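Long-range contacts in indole-3-acetic acid-amido synthetase GH3.15 (Arabidopsis thaliana, PDB 6E1Q), which catalyses the ATP-dependent conjugation of the auxin precursor indole-3-butyric acid, and of the related herbicide 2,4-DB, to glutamine: residues 123-128 with 333-338; 134-139 with 212-217; 295-300 with 317-322. All blocks are in the same frame, centred on the assembly; numbering follows the deposited sequence. Where two conformers were deposited one is given.

Interaction 1 (123-128 with 333-338); sequences SLYAPL and MGVNFN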
# COMPACT_ATOMS: atom_id res chain seq x y z
N SER A 123 0.11 -12.93 14.86
CA SER A 123 0.49 -14.31 15.12
C SER A 123 -0.75 -15.18 15.24
O SER A 123 -0.69 -16.38 14.95
CB SER A 123 1.36 -14.41 16.38
OG SER A 123 0.58 -14.28 17.56
N LEU A 124 -1.87 -14.58 15.65
CA LEU A 124 -3.13 -15.29 15.62
C LEU A 124 -3.53 -15.67 14.20
O LEU A 124 -4.11 -16.74 13.98
CB LEU A 124 -4.22 -14.44 16.27
CG LEU A 124 -5.56 -15.11 16.48
CD1 LEU A 124 -5.34 -16.42 17.20
CD2 LEU A 124 -6.45 -14.20 17.32
N TYR A 125 -3.19 -14.83 13.23
CA TYR A 125 -3.66 -15.01 11.87
C TYR A 125 -2.73 -15.88 11.02
O TYR A 125 -3.20 -16.52 10.07
CB TYR A 125 -3.86 -13.63 11.21
CG TYR A 125 -4.18 -13.69 9.74
CD1 TYR A 125 -5.47 -14.01 9.30
CD2 TYR A 125 -3.21 -13.42 8.79
CE1 TYR A 125 -5.77 -14.06 7.93
CE2 TYR A 125 -3.51 -13.48 7.43
CZ TYR A 125 -4.78 -13.79 7.01
OH TYR A 125 -5.05 -13.84 5.65
N ALA A 126 -1.44 -15.93 11.35
CA ALA A 126 -0.50 -16.71 10.54
C ALA A 126 -0.89 -18.19 10.37
O ALA A 126 -0.73 -18.71 9.25
CB ALA A 126 0.91 -16.59 11.14
N PRO A 127 -1.39 -18.91 11.39
CA PRO A 127 -1.80 -20.31 11.13
C PRO A 127 -2.83 -20.44 10.02
O PRO A 127 -2.84 -21.46 9.31
CB PRO A 127 -2.36 -20.77 12.48
CG PRO A 127 -1.66 -19.90 13.48
CD PRO A 127 -1.52 -18.56 12.81
N LEU A 128 -3.69 -19.44 9.82
CA LEU A 128 -4.60 -19.50 8.69
C LEU A 128 -3.84 -19.45 7.38
O LEU A 128 -4.13 -20.21 6.45
CB LEU A 128 -5.63 -18.38 8.78
CG LEU A 128 -6.80 -18.59 7.81
CD1 LEU A 128 -8.09 -18.19 8.47
CD2 LEU A 128 -6.59 -17.80 6.52
N MET A 333 -7.26 -3.27 10.65
CA MET A 333 -8.71 -3.35 10.51
C MET A 333 -9.24 -4.69 10.05
O MET A 333 -10.24 -5.17 10.59
CB MET A 333 -9.20 -2.26 9.58
CG MET A 333 -9.30 -0.93 10.29
SD MET A 333 -9.70 0.45 9.23
CE MET A 333 -8.11 0.77 8.46
N GLY A 334 -8.62 -5.33 9.05
CA GLY A 334 -9.21 -6.53 8.50
C GLY A 334 -8.17 -7.49 7.97
O GLY A 334 -7.02 -7.11 7.72
N VAL A 335 -8.60 -8.74 7.77
CA VAL A 335 -7.74 -9.73 7.14
C VAL A 335 -8.52 -10.47 6.06
O VAL A 335 -9.76 -10.50 6.05
CB VAL A 335 -7.15 -10.74 8.14
CG1 VAL A 335 -6.07 -10.08 8.97
CG2 VAL A 335 -8.24 -11.35 9.02
N ASN A 336 -7.78 -11.09 5.16
CA ASN A 336 -8.36 -11.84 4.05
C ASN A 336 -8.50 -13.29 4.48
O ASN A 336 -7.51 -14.00 4.66
CB ASN A 336 -7.48 -11.66 2.82
CG ASN A 336 -8.01 -12.34 1.56
OD1 ASN A 336 -7.34 -12.28 0.51
ND2 ASN A 336 -9.13 -13.02 1.64
N PHE A 337 -9.73 -13.74 4.67
CA PHE A 337 -9.90 -15.14 5.04
C PHE A 337 -9.78 -16.09 3.86
O PHE A 337 -9.89 -17.31 4.07
CB PHE A 337 -11.23 -15.32 5.74
CG PHE A 337 -11.16 -15.05 7.20
CD1 PHE A 337 -10.79 -16.07 8.08
CD2 PHE A 337 -11.44 -13.80 7.71
CE1 PHE A 337 -10.71 -15.84 9.43
CE2 PHE A 337 -11.36 -13.56 9.09
CZ PHE A 337 -10.99 -14.59 9.94
N ASN A 338 -9.53 -15.60 2.64
CA ASN A 338 -9.32 -16.45 1.47
C ASN A 338 -8.09 -15.97 0.72
O ASN A 338 -8.19 -15.44 -0.39
CB ASN A 338 -10.55 -16.46 0.56
CG ASN A 338 -10.41 -17.46 -0.58
OD1 ASN A 338 -9.54 -18.32 -0.55
ND2 ASN A 338 -11.28 -17.34 -1.58
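Beside the substrate site, helix 112-132 leans on strand 332-335 and the residues that follow it, with Tyr-125 and Leu-128 meeting Val-335, Asn-336 and Phe-337. Substrate-binding Phe-332 and Phe-325 lie alongside. With CG anti to the backbone N (chi1 173°), the Tyr-125 ring reaches across to the strand and runs past Val-335 in the opposite direction. Val-335 sits over one ring face in a CH-pi contact, its CB 4.0 Å from the ring centroid of Tyr-125 and CG1 above the centre. In the plane of the ring, Tyr-125 OH donates to Asn-336 O at 2.7 Å, reaching the carbonyl at a C=O...donor angle of 140°. A phenylalanine here would probably keep the cover over Val-335 but leave the buried carbonyl of Asn-336 without its hydroxyl donor. One turn further along, past the kink at Pro-127, Leu-128 CD1 approaches the Phe-337 ring obliquely, 3.5 Å from CD1 of that ring, the two side chains crossing at about a right angle. Phe-337 also stacks with Tyr-416. Segment 333-338 is held by backbone bonds from Val-335 to Thr-349 and from Asn-336 to Ser-324, while on the helix Leu-124 packs against helix 10-22.

Interaction 2 (134-139 with 212-217); sequences DGLSEG and VARLGA. With CFA ((2,4-dichlorophenoxy)acetic acid), chain C.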
# COMPACT_ATOMS: atom_id res chain seq x y z
N ASP A 134 0.43 -24.06 1.47
CA ASP A 134 1.32 -25.17 1.80
C ASP A 134 2.77 -24.75 1.70
O ASP A 134 3.18 -24.11 0.72
CB ASP A 134 1.07 -26.37 0.88
CG ASP A 134 -0.24 -27.08 1.18
OD1 ASP A 134 -0.82 -26.83 2.26
OD2 ASP A 134 -0.66 -27.90 0.34
N GLY A 135 3.56 -25.13 2.70
CA GLY A 135 4.99 -24.89 2.70
C GLY A 135 5.41 -23.53 3.21
O GLY A 135 6.61 -23.29 3.36
N LEU A 136 4.46 -22.64 3.49
CA LEU A 136 4.79 -21.30 3.95
C LEU A 136 5.50 -21.34 5.29
O LEU A 136 6.38 -20.51 5.56
CB LEU A 136 3.52 -20.46 4.03
CG LEU A 136 3.74 -19.01 4.42
CD1 LEU A 136 4.75 -18.38 3.47
CD2 LEU A 136 2.42 -18.27 4.37
N SER A 137 5.15 -22.30 6.14
CA SER A 137 5.78 -22.44 7.45
C SER A 137 7.21 -22.98 7.35
O SER A 137 7.95 -22.90 8.33
CB SER A 137 4.93 -23.37 8.32
OG SER A 137 4.86 -24.66 7.74
N GLU A 138 7.59 -23.53 6.20
CA GLU A 138 8.85 -24.24 6.00
C GLU A 138 10.04 -23.33 5.72
O GLU A 138 11.16 -23.84 5.56
CB GLU A 138 8.72 -25.23 4.83
CG GLU A 138 7.87 -26.48 5.07
CD GLU A 138 7.63 -26.79 6.53
OE1 GLU A 138 6.49 -26.60 7.00
OE2 GLU A 138 8.58 -27.24 7.21
N GLY A 139 9.85 -22.02 5.63
CA GLY A 139 10.94 -21.15 5.23
C GLY A 139 10.73 -19.72 5.67
O GLY A 139 9.78 -19.40 6.38
N VAL A 212 13.88 -19.38 1.54
CA VAL A 212 12.87 -18.35 1.40
C VAL A 212 11.56 -19.01 0.98
O VAL A 212 11.49 -19.67 -0.07
CB VAL A 212 13.31 -17.27 0.39
CG1 VAL A 212 12.17 -16.29 0.05
CG2 VAL A 212 14.51 -16.53 0.93
N ALA A 213 10.52 -18.82 1.79
CA ALA A 213 9.21 -19.39 1.50
C ALA A 213 8.20 -18.34 1.04
O ALA A 213 7.11 -18.71 0.61
CB ALA A 213 8.65 -20.13 2.73
N ARG A 214 8.53 -17.06 1.10
CA ARG A 214 7.58 -16.04 0.72
C ARG A 214 8.33 -14.77 0.42
O ARG A 214 9.35 -14.48 1.06
CB ARG A 214 6.54 -15.82 1.84
CG ARG A 214 5.91 -14.43 1.92
CD ARG A 214 4.74 -14.43 2.92
NE ARG A 214 5.17 -13.96 4.24
CZ ARG A 214 4.36 -13.69 5.26
NH1 ARG A 214 3.05 -13.83 5.13
NH2 ARG A 214 4.87 -13.29 6.42
N LEU A 215 7.84 -14.02 -0.56
CA LEU A 215 8.35 -12.70 -0.89
C LEU A 215 7.32 -11.67 -0.44
O LEU A 215 6.12 -11.85 -0.65
CB LEU A 215 8.59 -12.56 -2.39
CG LEU A 215 9.45 -13.63 -3.09
CD1 LEU A 215 9.46 -13.37 -4.59
CD2 LEU A 215 10.88 -13.65 -2.54
N GLY A 216 7.80 -10.59 0.17
CA GLY A 216 6.92 -9.55 0.65
C GLY A 216 7.48 -8.17 0.37
O GLY A 216 8.70 -7.97 0.29
N ALA A 217 6.57 -7.23 0.21
CA ALA A 217 6.89 -5.81 0.07
C ALA A 217 5.62 -5.04 0.36
O ALA A 217 4.53 -5.60 0.33
CB ALA A 217 7.43 -5.49 -1.33
C1 CFA C . 5.15 -10.40 4.54
C2 CFA C . 3.94 -9.75 5.21
C1' CFA C . 4.26 -7.54 4.37
C2' CFA C . 3.86 -6.46 3.59
C3' CFA C . 4.64 -5.34 3.52
C4' CFA C . 5.82 -5.29 4.22
C5' CFA C . 6.24 -6.34 5.00
CL3 CFA C . 2.34 -6.47 2.65
C6' CFA C . 5.45 -7.46 5.08
O1 CFA C . 5.98 -11.05 5.24
O2 CFA C . 5.33 -10.26 3.31
O1' CFA C . 3.46 -8.68 4.44
CL4 CFA C . 6.81 -3.83 4.11
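Leu-136 and Gly-139 pack onto Ala-213 and Arg-214 where the loop between helix 112-132 and strand 140-143 passes strand 212-217, in the parallel part of the sheet of the GH3 N-terminal domain. The direct contact is van der Waals. Ala-213 CB is its hub: it lies 3.5 Å from Gly-139 CA and 3.6 Å from Leu-136 O, with the carbonyl of Gly-135 also near. A CB on Gly-139 would run into that methyl, and its absence lets the two backbones come this close. Leu-136 reaches further along the strand. The first torsion, chi1 -177°, swings the side chain away from the backbone N and brings CD1 to within 3.5 Å of Arg-214 CB, and the same leucine leans on Leu-129 and Tyr-130 of the preceding helix.

The polar bonds run within the loop or outward from the contact. Glu-138 N donates to Gly-135 O at 3.0 Å and closes the turn; the backbone of Lys-140 then bonds to Ala-213 and Arg-214, starting the parallel pairing of the strands.

The remaining contacts are with (2,4-dichlorophenoxy)acetic acid. Arg-214, bent at chi3 (96°), gives NE to Ser-141 OG and turns one guanidinium face to the ligand carboxylate. The carboxylate thus lies over the plane, toward its rim, with O1 2.8 Å from Arg-214 NH2. Beyond it the strand lines the pocket through backbone atoms: Gly-216 CA is 3.2 Å from ligand O2, where a CB would collide, and Ala-217 O lies 3.2 Å from ring carbon C3'.

Interaction 3 (295-300 with 317-322); sequences KCIESI and GGLPLT. With CFA ((2,4-dichlorophenoxy)acetic acid), chain C.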
# COMPACT_ATOMS: atom_id res chain seq x y z
N LYS A 295 6.42 -19.53 -1.82
CA LYS A 295 5.07 -20.04 -1.96
C LYS A 295 4.04 -18.96 -2.27
O LYS A 295 2.93 -19.28 -2.69
CB LYS A 295 4.65 -20.78 -0.68
CG LYS A 295 5.55 -21.97 -0.34
CD LYS A 295 5.59 -22.94 -1.51
CE LYS A 295 6.54 -24.10 -1.25
NZ LYS A 295 6.80 -24.85 -2.51
N CYS A 296 4.38 -17.69 -2.09
CA CYS A 296 3.45 -16.62 -2.43
C CYS A 296 4.22 -15.31 -2.43
O CYS A 296 5.34 -15.21 -1.92
CB CYS A 296 2.26 -16.56 -1.46
SG CYS A 296 2.73 -16.03 0.18
N ILE A 297 3.59 -14.29 -3.01
CA ILE A 297 4.12 -12.95 -3.08
C ILE A 297 3.09 -12.05 -2.42
O ILE A 297 1.99 -11.88 -2.95
CB ILE A 297 4.38 -12.51 -4.52
CG1 ILE A 297 5.47 -13.37 -5.14
CG2 ILE A 297 4.71 -11.00 -4.54
CD1 ILE A 297 5.51 -13.28 -6.64
N GLU A 298 3.46 -11.47 -1.28
CA GLU A 298 2.54 -10.75 -0.41
C GLU A 298 2.78 -9.26 -0.57
O GLU A 298 3.90 -8.79 -0.35
CB GLU A 298 2.73 -11.19 1.05
CG GLU A 298 1.96 -10.33 2.06
CD GLU A 298 0.46 -10.64 2.09
OE1 GLU A 298 0.08 -11.82 1.95
OE2 GLU A 298 -0.34 -9.69 2.25
N SER A 299 1.74 -8.52 -0.96
CA SER A 299 1.80 -7.06 -1.04
C SER A 299 0.40 -6.52 -1.27
O SER A 299 -0.53 -7.27 -1.60
CB SER A 299 2.72 -6.59 -2.18
OG SER A 299 2.11 -6.88 -3.44
N ILE A 300 0.27 -5.21 -1.15
CA ILE A 300 -1.00 -4.56 -1.49
C ILE A 300 -1.17 -4.59 -3.01
O ILE A 300 -0.31 -4.13 -3.76
CB ILE A 300 -1.05 -3.13 -0.94
CG1 ILE A 300 -1.06 -3.20 0.60
CG2 ILE A 300 -2.28 -2.39 -1.46
CD1 ILE A 300 -0.79 -1.87 1.26
N GLY A 317 5.86 -16.06 -12.34
CA GLY A 317 5.93 -17.47 -12.68
C GLY A 317 4.89 -18.32 -11.99
O GLY A 317 5.16 -19.49 -11.67
N GLY A 318 3.71 -17.77 -11.74
CA GLY A 318 2.64 -18.53 -11.13
C GLY A 318 2.60 -18.51 -9.62
O GLY A 318 1.66 -19.06 -9.03
N LEU A 319 3.60 -17.93 -8.95
CA LEU A 319 3.44 -17.72 -7.51
C LEU A 319 2.19 -16.89 -7.27
O LEU A 319 2.00 -15.86 -7.93
CB LEU A 319 4.65 -17.02 -6.91
CG LEU A 319 5.95 -17.82 -6.99
CD1 LEU A 319 7.09 -16.99 -6.43
CD2 LEU A 319 5.76 -19.10 -6.22
N PRO A 320 1.29 -17.31 -6.38
CA PRO A 320 0.07 -16.54 -6.17
C PRO A 320 0.39 -15.20 -5.52
O PRO A 320 1.22 -15.11 -4.61
CB PRO A 320 -0.79 -17.44 -5.27
CG PRO A 320 0.17 -18.37 -4.63
CD PRO A 320 1.31 -18.56 -5.58
N LEU A 321 -0.22 -14.15 -6.03
CA LEU A 321 -0.12 -12.84 -5.40
C LEU A 321 -1.16 -12.78 -4.29
O LEU A 321 -2.36 -12.93 -4.56
CB LEU A 321 -0.35 -11.72 -6.41
CG LEU A 321 0.36 -11.85 -7.76
CD1 LEU A 321 0.04 -10.63 -8.60
CD2 LEU A 321 1.87 -12.00 -7.56
N THR A 322 -0.71 -12.58 -3.06
CA THR A 322 -1.63 -12.53 -1.94
C THR A 322 -1.65 -11.14 -1.33
O THR A 322 -0.65 -10.42 -1.35
CB THR A 322 -1.28 -13.58 -0.87
OG1 THR A 322 0.05 -13.35 -0.37
CG2 THR A 322 -1.35 -14.98 -1.46
C1 CFA C . 5.15 -10.40 4.54
C2 CFA C . 3.94 -9.75 5.21
C1' CFA C . 4.26 -7.54 4.37
C2' CFA C . 3.86 -6.46 3.59
C3' CFA C . 4.64 -5.34 3.52
C4' CFA C . 5.82 -5.29 4.22
C5' CFA C . 6.24 -6.34 5.00
CL3 CFA C . 2.34 -6.47 2.65
C6' CFA C . 5.45 -7.46 5.08
O1 CFA C . 5.98 -11.05 5.24
O2 CFA C . 5.33 -10.26 3.31
O1' CFA C . 3.46 -8.68 4.44
CL4 CFA C . 6.81 -3.83 4.11
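Ile-297 bonds through both its backbone N and O to the parallel strand beside it. Ile-297 N donates to Pro-320 O at 3.0 Å, and Thr-322 N donates to Ile-297 O at 2.8 Å, so both polar backbone atoms of Ile-297 are satisfied by the neighbouring segment. Ser-299 N follows at 3.1 Å from Thr-322 O, an acceptor that also receives a CA-H...O contact from Glu-298. Glu-298 turns its own N-H the other way, to Leu-215 O on strand 212-217. The two strands are the ends of a beta-alpha-beta crossover through helix 309-316. On the crossover-helix side, Ile-297 CD1 touches both Leu-319 CB, at 3.8 Å, and Leu-321 CD2, with Leu-321 lying beside it and Leu-319 crossing at about a right angle. The other side of the pair is polar: Thr-322 OG1, placed between its backbone N and carbonyl carbon (chi1 60°), donates to Glu-298 OE1 at 2.8 Å, coming from above the carboxylate, 49° out of its plane. Glu-298 OE2 accepts from Ser-324 N, so each carboxylate oxygen is gripped and the group's rotation is fixed. Bent at chi2, the glutamate presents CG to the ether oxygen O1' of bound (2,4-dichlorophenoxy)acetic acid at 3.3 Å.

Overall arrangement
Interactions 1 and 3 are buried, whereas interaction 2 is partly open to solvent through its loop. Interactions 2 and 3 adjoin: strands 212-217 and 297-298 are neighbours, linked by probable hydrogen bonds such as Ala-213 O to Lys-295 N, 2.7 Å, and both touch the same ligand. Interaction 1 lies further on, at strand 332-335, which follows and flanks strand 321-327, and its centre is about 15 Å from that of interaction 2 and 16 Å from that of interaction 3. Their chemistry follows their place: strand pairing in interaction 3, loop-on-strand van der Waals contact in 2, and helix-on-strand aromatic packing with a single hydroxyl bond in 1.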